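Side-chain contacts in uncharacterized hypothetical protein (Bacteroides uniformis, PDB 4EIU), which is of unknown function but belongs to the DUF3823 family, whose N-terminal domain is grouped with the transthyretin-like beta-sandwich proteins: residues A[84-87]-A[91-94]; A[144-149]-A[153-158]; A[227-230]-A[236-239]. All blocks are in the same frame, centred on the assembly; numbering follows the deposited sequence.

Contact 1 of 3, residues A[84-87]-A[91-94]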
# COMPACT_ATOMS: atom_id res chain seq x y z
N ARG A 84 13.53 -10.57 -4.40
CA ARG A 84 13.17 -11.81 -3.74
C ARG A 84 14.37 -12.68 -3.48
O ARG A 84 15.04 -13.12 -4.43
CB ARG A 84 12.14 -12.60 -4.54
CG ARG A 84 10.87 -11.80 -4.77
CD ARG A 84 9.78 -12.61 -5.36
NE ARG A 84 9.94 -12.96 -6.75
CZ ARG A 84 9.52 -12.24 -7.79
NH1 ARG A 84 9.00 -11.03 -7.65
NH2 ARG A 84 9.64 -12.75 -9.01
N GLU A 85 14.63 -12.93 -2.19
CA GLU A 85 15.63 -13.89 -1.74
C GLU A 85 15.01 -14.99 -0.90
O GLU A 85 13.94 -14.83 -0.28
CB GLU A 85 16.76 -13.22 -0.99
CG GLU A 85 16.29 -12.64 0.33
CD GLU A 85 17.36 -12.00 1.16
OE1 GLU A 85 18.46 -11.60 0.69
OE2 GLU A 85 17.03 -11.81 2.35
N ASN A 86 15.68 -16.12 -0.88
CA ASN A 86 15.16 -17.30 -0.20
C ASN A 86 15.58 -17.25 1.28
O ASN A 86 16.33 -16.36 1.68
CB ASN A 86 15.50 -18.60 -0.90
CG ASN A 86 16.96 -18.99 -0.81
OD1 ASN A 86 17.71 -18.50 0.01
ND2 ASN A 86 17.38 -19.89 -1.69
N THR A 87 15.19 -18.25 2.05
CA THR A 87 15.45 -18.23 3.49
C THR A 87 16.91 -18.47 3.83
O THR A 87 17.32 -18.19 4.95
CB THR A 87 14.61 -19.30 4.22
OG1 THR A 87 14.89 -20.56 3.64
CG2 THR A 87 13.10 -19.02 4.08
N LEU A 91 19.70 -14.61 -3.37
CA LEU A 91 18.84 -13.85 -4.26
C LEU A 91 18.34 -14.68 -5.47
O LEU A 91 19.12 -15.31 -6.16
CB LEU A 91 19.58 -12.61 -4.79
CG LEU A 91 18.79 -11.48 -5.44
CD1 LEU A 91 17.84 -10.85 -4.43
CD2 LEU A 91 19.74 -10.43 -6.08
N LEU A 92 17.05 -14.59 -5.70
CA LEU A 92 16.32 -15.31 -6.75
C LEU A 92 15.85 -14.38 -7.87
O LEU A 92 15.90 -14.72 -9.02
CB LEU A 92 15.07 -16.01 -6.14
CG LEU A 92 15.32 -16.96 -4.97
CD1 LEU A 92 13.95 -17.59 -4.65
CD2 LEU A 92 16.43 -17.99 -5.33
N HIS A 93 15.42 -13.19 -7.53
CA HIS A 93 14.90 -12.21 -8.48
C HIS A 93 15.15 -10.84 -8.02
O HIS A 93 14.94 -10.49 -6.83
CB HIS A 93 13.37 -12.43 -8.66
CG HIS A 93 12.79 -11.56 -9.72
ND1 HIS A 93 12.11 -10.40 -9.45
CD2 HIS A 93 12.92 -11.63 -11.11
CE1 HIS A 93 11.78 -9.81 -10.63
NE2 HIS A 93 12.29 -10.55 -11.63
N ASP A 94 15.60 -9.97 -8.91
CA ASP A 94 15.76 -8.57 -8.52
C ASP A 94 15.06 -7.71 -9.58
O ASP A 94 15.59 -7.50 -10.65
CB ASP A 94 17.22 -8.23 -8.42
CG ASP A 94 17.47 -6.83 -7.95
OD1 ASP A 94 16.52 -6.03 -7.80
OD2 ASP A 94 18.68 -6.51 -7.79

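Contact 2 of 3, residues A[144-149]-A[153-158]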
# COMPACT_ATOMS: atom_id res chain seq x y z
N VAL A 144 -0.24 -16.74 -9.24
CA VAL A 144 0.96 -15.89 -9.42
C VAL A 144 1.62 -15.58 -8.08
O VAL A 144 2.84 -15.62 -7.98
CB VAL A 144 0.64 -14.62 -10.24
CG1 VAL A 144 1.80 -13.64 -10.22
CG2 VAL A 144 0.22 -15.03 -11.71
N PHE A 145 0.83 -15.23 -7.07
CA PHE A 145 1.38 -15.01 -5.74
C PHE A 145 2.19 -16.19 -5.29
O PHE A 145 3.38 -16.05 -4.98
CB PHE A 145 0.25 -14.70 -4.78
CG PHE A 145 0.68 -14.31 -3.40
CD1 PHE A 145 1.06 -15.28 -2.49
CD2 PHE A 145 0.63 -12.98 -2.98
CE1 PHE A 145 1.37 -14.93 -1.18
CE2 PHE A 145 0.96 -12.63 -1.67
CZ PHE A 145 1.32 -13.61 -0.76
N ARG A 146 1.57 -17.38 -5.31
CA ARG A 146 2.33 -18.56 -4.96
C ARG A 146 3.55 -18.83 -5.86
O ARG A 146 4.62 -19.18 -5.38
CB ARG A 146 1.44 -19.80 -4.96
CG ARG A 146 2.20 -21.02 -4.45
CD ARG A 146 1.25 -22.13 -4.03
NE ARG A 146 0.51 -22.58 -5.20
CZ ARG A 146 -0.25 -23.67 -5.23
NH1 ARG A 146 -0.36 -24.44 -4.16
NH2 ARG A 146 -0.87 -24.00 -6.36
N GLU A 147 3.37 -18.72 -7.18
CA GLU A 147 4.50 -18.94 -8.11
C GLU A 147 5.71 -18.06 -7.75
O GLU A 147 6.85 -18.52 -7.81
CB GLU A 147 4.06 -18.65 -9.56
CG GLU A 147 5.23 -18.43 -10.53
CD GLU A 147 4.91 -17.65 -11.82
OE1 GLU A 147 3.98 -16.82 -11.89
OE2 GLU A 147 5.64 -17.85 -12.80
N LYS A 148 5.49 -16.80 -7.38
CA LYS A 148 6.61 -15.90 -7.13
C LYS A 148 7.14 -16.00 -5.68
O LYS A 148 8.32 -15.79 -5.43
CB LYS A 148 6.25 -14.47 -7.50
CG LYS A 148 5.97 -14.33 -9.01
CD LYS A 148 5.82 -12.90 -9.47
CE LYS A 148 5.79 -12.79 -11.02
NZ LYS A 148 5.67 -11.37 -11.44
N ILE A 149 6.27 -16.32 -4.73
CA ILE A 149 6.65 -16.30 -3.30
C ILE A 149 7.05 -17.66 -2.72
O ILE A 149 8.00 -17.73 -1.93
CB ILE A 149 5.55 -15.57 -2.48
CG1 ILE A 149 5.63 -14.07 -2.85
CG2 ILE A 149 5.73 -15.74 -0.97
CD1 ILE A 149 4.39 -13.27 -2.50
N GLY A 153 10.89 -20.04 0.06
CA GLY A 153 10.97 -20.93 1.22
C GLY A 153 10.07 -20.44 2.36
O GLY A 153 9.56 -19.35 2.34
N ASN A 154 9.91 -21.28 3.36
CA ASN A 154 9.00 -21.03 4.45
C ASN A 154 7.60 -20.61 3.92
O ASN A 154 6.97 -19.72 4.41
CB ASN A 154 9.61 -20.02 5.39
CG ASN A 154 8.83 -19.90 6.69
OD1 ASN A 154 8.69 -18.80 7.21
ND2 ASN A 154 8.26 -20.98 7.16
N TRP A 155 7.17 -21.25 2.84
CA TRP A 155 5.85 -21.00 2.28
C TRP A 155 4.76 -21.42 3.24
O TRP A 155 4.87 -22.49 3.92
CB TRP A 155 5.68 -21.71 0.92
CG TRP A 155 4.27 -21.61 0.42
CD1 TRP A 155 3.34 -22.60 0.43
CD2 TRP A 155 3.55 -20.42 -0.01
NE1 TRP A 155 2.12 -22.14 0.01
CE2 TRP A 155 2.19 -20.85 -0.30
CE3 TRP A 155 3.90 -19.10 -0.25
CZ2 TRP A 155 1.22 -19.97 -0.75
CZ3 TRP A 155 2.92 -18.23 -0.74
CH2 TRP A 155 1.62 -18.66 -0.99
N LYS A 156 3.70 -20.64 3.29
CA LYS A 156 2.45 -21.06 4.00
C LYS A 156 1.23 -20.57 3.22
O LYS A 156 1.17 -19.38 2.84
CB LYS A 156 2.41 -20.41 5.41
CG LYS A 156 3.65 -20.66 6.29
CD LYS A 156 3.47 -20.05 7.69
CE LYS A 156 4.70 -20.28 8.56
NZ LYS A 156 4.52 -19.74 9.94
N ASP A 157 0.23 -21.43 3.01
CA ASP A 157 -0.99 -21.03 2.31
C ASP A 157 -1.62 -19.86 3.05
O ASP A 157 -2.18 -18.97 2.44
CB ASP A 157 -2.01 -22.14 2.26
CG ASP A 157 -1.63 -23.27 1.33
OD1 ASP A 157 -0.71 -23.13 0.50
OD2 ASP A 157 -2.24 -24.31 1.48
N GLU A 158 -1.50 -19.82 4.37
CA GLU A 158 -2.16 -18.76 5.17
C GLU A 158 -1.63 -17.34 4.92
O GLU A 158 -2.25 -16.36 5.35
CB GLU A 158 -2.08 -19.14 6.68
CG GLU A 158 -0.70 -18.87 7.28
CD GLU A 158 -0.59 -19.30 8.76
OE1 GLU A 158 -1.46 -19.99 9.24
OE2 GLU A 158 0.38 -18.95 9.44
O HOH W 1 0.17 -24.42 -1.51
O HOH W 2 7.50 -18.07 0.81

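Contact 3 of 3, residues A[227-230]-A[236-239]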
# COMPACT_ATOMS: atom_id res chain seq x y z
N TYR A 227 0.78 -11.19 5.33
CA TYR A 227 2.07 -11.23 4.68
C TYR A 227 2.77 -9.87 4.79
O TYR A 227 2.19 -8.84 4.46
CB TYR A 227 1.90 -11.57 3.18
CG TYR A 227 3.20 -11.99 2.53
CD1 TYR A 227 3.78 -13.21 2.78
CD2 TYR A 227 3.88 -11.11 1.65
CE1 TYR A 227 5.00 -13.59 2.18
CE2 TYR A 227 5.08 -11.47 1.07
CZ TYR A 227 5.63 -12.70 1.32
OH TYR A 227 6.81 -13.02 0.75
N ASP A 228 3.99 -9.92 5.28
CA ASP A 228 4.77 -8.72 5.54
C ASP A 228 5.72 -8.38 4.45
O ASP A 228 6.30 -9.26 3.79
CB ASP A 228 5.48 -8.80 6.92
CG ASP A 228 6.42 -9.99 7.07
OD1 ASP A 228 6.31 -10.98 6.34
OD2 ASP A 228 7.32 -9.93 7.93
N THR A 229 5.91 -7.07 4.26
CA THR A 229 6.82 -6.53 3.25
C THR A 229 7.57 -5.37 3.92
O THR A 229 6.96 -4.54 4.63
CB THR A 229 6.08 -6.09 1.94
OG1 THR A 229 5.03 -5.15 2.22
CG2 THR A 229 5.47 -7.30 1.21
N PRO A 230 8.91 -5.36 3.80
CA PRO A 230 9.77 -6.43 3.30
C PRO A 230 9.63 -7.66 4.19
O PRO A 230 9.23 -7.56 5.37
CB PRO A 230 11.21 -5.89 3.41
CG PRO A 230 11.10 -4.57 4.08
CD PRO A 230 9.66 -4.14 4.15
N ARG A 236 2.66 -5.65 7.85
CA ARG A 236 1.69 -6.11 6.86
C ARG A 236 0.93 -4.90 6.34
O ARG A 236 0.15 -4.28 7.05
CB ARG A 236 0.77 -7.17 7.46
CG ARG A 236 1.54 -8.34 8.06
CD ARG A 236 0.63 -9.48 8.50
NE ARG A 236 -0.27 -9.12 9.62
CZ ARG A 236 -1.58 -8.83 9.51
NH1 ARG A 236 -2.24 -8.82 8.35
NH2 ARG A 236 -2.24 -8.52 10.59
N ARG A 237 1.19 -4.55 5.09
CA ARG A 237 0.78 -3.27 4.53
C ARG A 237 -0.60 -3.38 3.86
O ARG A 237 -0.89 -4.36 3.17
CB ARG A 237 1.78 -2.79 3.52
CG ARG A 237 3.21 -2.67 4.06
CD ARG A 237 4.23 -2.09 3.05
NE ARG A 237 5.50 -2.22 3.72
CZ ARG A 237 6.17 -1.29 4.34
NH1 ARG A 237 5.82 0.01 4.24
NH2 ARG A 237 7.21 -1.68 5.06
N TRP A 238 -1.44 -2.38 4.12
CA TRP A 238 -2.74 -2.23 3.46
C TRP A 238 -2.70 -1.79 2.04
O TRP A 238 -1.93 -0.87 1.64
CB TRP A 238 -3.64 -1.27 4.24
CG TRP A 238 -4.09 -1.76 5.59
CD1 TRP A 238 -5.01 -2.77 5.88
CD2 TRP A 238 -3.64 -1.29 6.89
NE1 TRP A 238 -5.17 -2.91 7.22
CE2 TRP A 238 -4.39 -2.05 7.88
CE3 TRP A 238 -2.78 -0.27 7.32
CZ2 TRP A 238 -4.21 -1.85 9.23
CZ3 TRP A 238 -2.61 -0.09 8.69
CH2 TRP A 238 -3.30 -0.86 9.62
N ASN A 239 -3.61 -2.38 1.26
CA ASN A 239 -4.13 -1.74 0.05
C ASN A 239 -5.33 -0.85 0.38
O ASN A 239 -6.05 -1.11 1.34
CB ASN A 239 -4.51 -2.76 -1.01
CG ASN A 239 -3.28 -3.51 -1.53
OD1 ASN A 239 -3.10 -4.67 -1.21
ND2 ASN A 239 -2.44 -2.83 -2.30
O HOH W 3 2.67 -6.31 3.38

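Contact 1 of 3, residues A[84-87]-A[91-94]
A classic beta bulge in the hairpin of strands 83-85 and 91-101 sets Arg-84 opposite both Leu-92 and His-93. The carbonyl O of Arg-84 accepts two backbone bonds, from Leu-92 N at 2.8 Å and from His-93 N at 3.1 Å. In return Arg-84 N donates to His-93 O at 2.8 Å, nearly straight with an N-H...O angle of 175°. Beyond the bulge Glu-85 and Leu-91 form a non-hydrogen-bonded pair, and CB of Glu-85 rests 3.9 Å from CA of Leu-91. The hairpin belongs to the DUF3823 N-terminal domain, a transthyretin-clan family, and strand 83-85 is the outermost strand at one end of its antiparallel sheet. On the face shared by Arg-84 and His-93 the two side chains run side by side. The Arg-84 chain bends at CG-CD (chi3 -73°), which lays the guanidinium over one face of the imidazole, the planes only 10° apart. NH2 of Arg-84 sits 3.4 Å from ND1 of His-93, offset toward the ring's rim, at an angle too poor for a hydrogen bond. Each polar end is held elsewhere: NH1 of Arg-84 bonds to Pro-81 O, NE to a bound PEG, and ND1 of His-93 to Leu-82 O. Replacing Arg-84 by alanine would take the guanidinium off this face of the imidazole and is likely to leave the Pro-81 carbonyl without that partner. At the turn end, CD1 of Leu-92 touches CB of Asn-86 at 4.2 Å, while OD1 of Asn-86 accepts from Thr-90 N within the connecting loop.

Contact 2 of 3, residues A[144-149]-A[153-158]
Trp-155 reaches from the segment 153-158 that follows the helix to the helix end at Ile-149, and its indole carries nearly all of the contact. Its CB points toward the helix, and with CG anti to the backbone N (chi1 172°) the ring system continues that way, benzo edge first. CE3 is the first ring atom to meet the helix, 3.9 Å from CG2 of Ile-149. Next along the rim, CZ3 is shared by two neighbours, CG2 of Ile-149 at 3.8 Å and CE1 of Phe-145 at 3.7 Å. CH2 at the far corner meets CD1 and CE1 of Phe-145, rim against rim, with no stacking of the two rings. The contact folds the connection after helix 142-149 back onto that helix: the chain runs on through Gly-153, and the tryptophan packs against the last helical turns before strand 162-170 begins. Phe-145 is itself covered by CD1 of Ile-149 over the centre of its ring, and it meets Tyr-227 edge-to-face. On the Trp-155 indole, CG of Arg-146 makes a CH-pi contact 4.2 Å from the centroid of the six-membered ring. The backbone N of Asp-157 lies over the opposite face. CZ2 meets CD of Arg-146, and at the outer end NE1 donates to OD1 of Asp-157 at 3.0 Å, a bond tilted 18° from the ring plane. This bond ties the indole to its own segment and is likely to restrict its rotation. A water accepts from NH1 of Arg-146 and donates to Asp-157 OD1, joining the opposite charges indirectly. A second water donates to the carbonyls of Ile-149 and Gly-153, bridging helix end and loop.

Contact 3 of 3, residues A[227-230]-A[236-239]
Arg-237 grips the carbonyl O of Thr-229 side-on, with NE and NH2 both donating to that one atom, each at 2.9 Å. The oxygen lies in the guanidinium plane, at its edge, yet both nitrogens come from the same face of the carbonyl plane, NE rising 53° out of it. The Arg-237 chain is extended from CG to NE (chi2 -176°, chi3 -174°), which carries the head group the full distance to the carbonyl. On the way its CD passes 3.3 Å from OG1 of Thr-229, and NE adds a weak bond to that hydroxyl. Pro-230 follows a cis peptide bond, and its CD packs 3.6 Å from NH2 of Arg-237. Behind this first shell, one water donates to Tyr-227 O and to Thr-229 OG1 and accepts from Arg-237 N, so that it spans the two backbones where they do not bond directly. The aliphatic part of Arg-236 lies along the backbone of Tyr-227, its CG 3.7 Å from Tyr-227 O and its CD 3.6 Å from Tyr-227 N. Further out, NH1 of Arg-237 donates to the carbonyls of Ser-31 and Gly-33, and OG1 of Thr-229 is bonded to Gly-77 O. NH1 of Arg-236 turns instead to Thr-163 OG1 and Ile-225 O, while OD2 of Asp-228 accepts from Gly-234 N across the base of the intervening turn. The two segments lie in the connection from strand 216-225 to its sheet neighbour 239-247, which Asn-239 begins, and through Ser-31, Gly-33 and Gly-77 it meets loops bordering strands 35-40 and 69-76 of the five-stranded sheet.

Contact 2 lies between the other two in a chain of packing. Its centre is about 13 Å from that of contact 1 and about 14 Å from that of contact 3. CD of Arg-84 in contact 1 rests 3.5 Å from Lys-148 O, and CG2 of Thr-87 touches Gly-153 and Asn-154. Toward contact 3, CG2 of Ile-149 packs 3.4 Å from OH of Tyr-227. Contacts 1 and 3 do not touch, their nearest atoms about 7 Å apart. Arg-84 NE, Lys-148 O and Tyr-227 OH each hydrogen-bond to a PEG oxygen, not all to the same one; the PEG is probably from the crystallisation liquor, and with the function unknown, no active site can be assigned here.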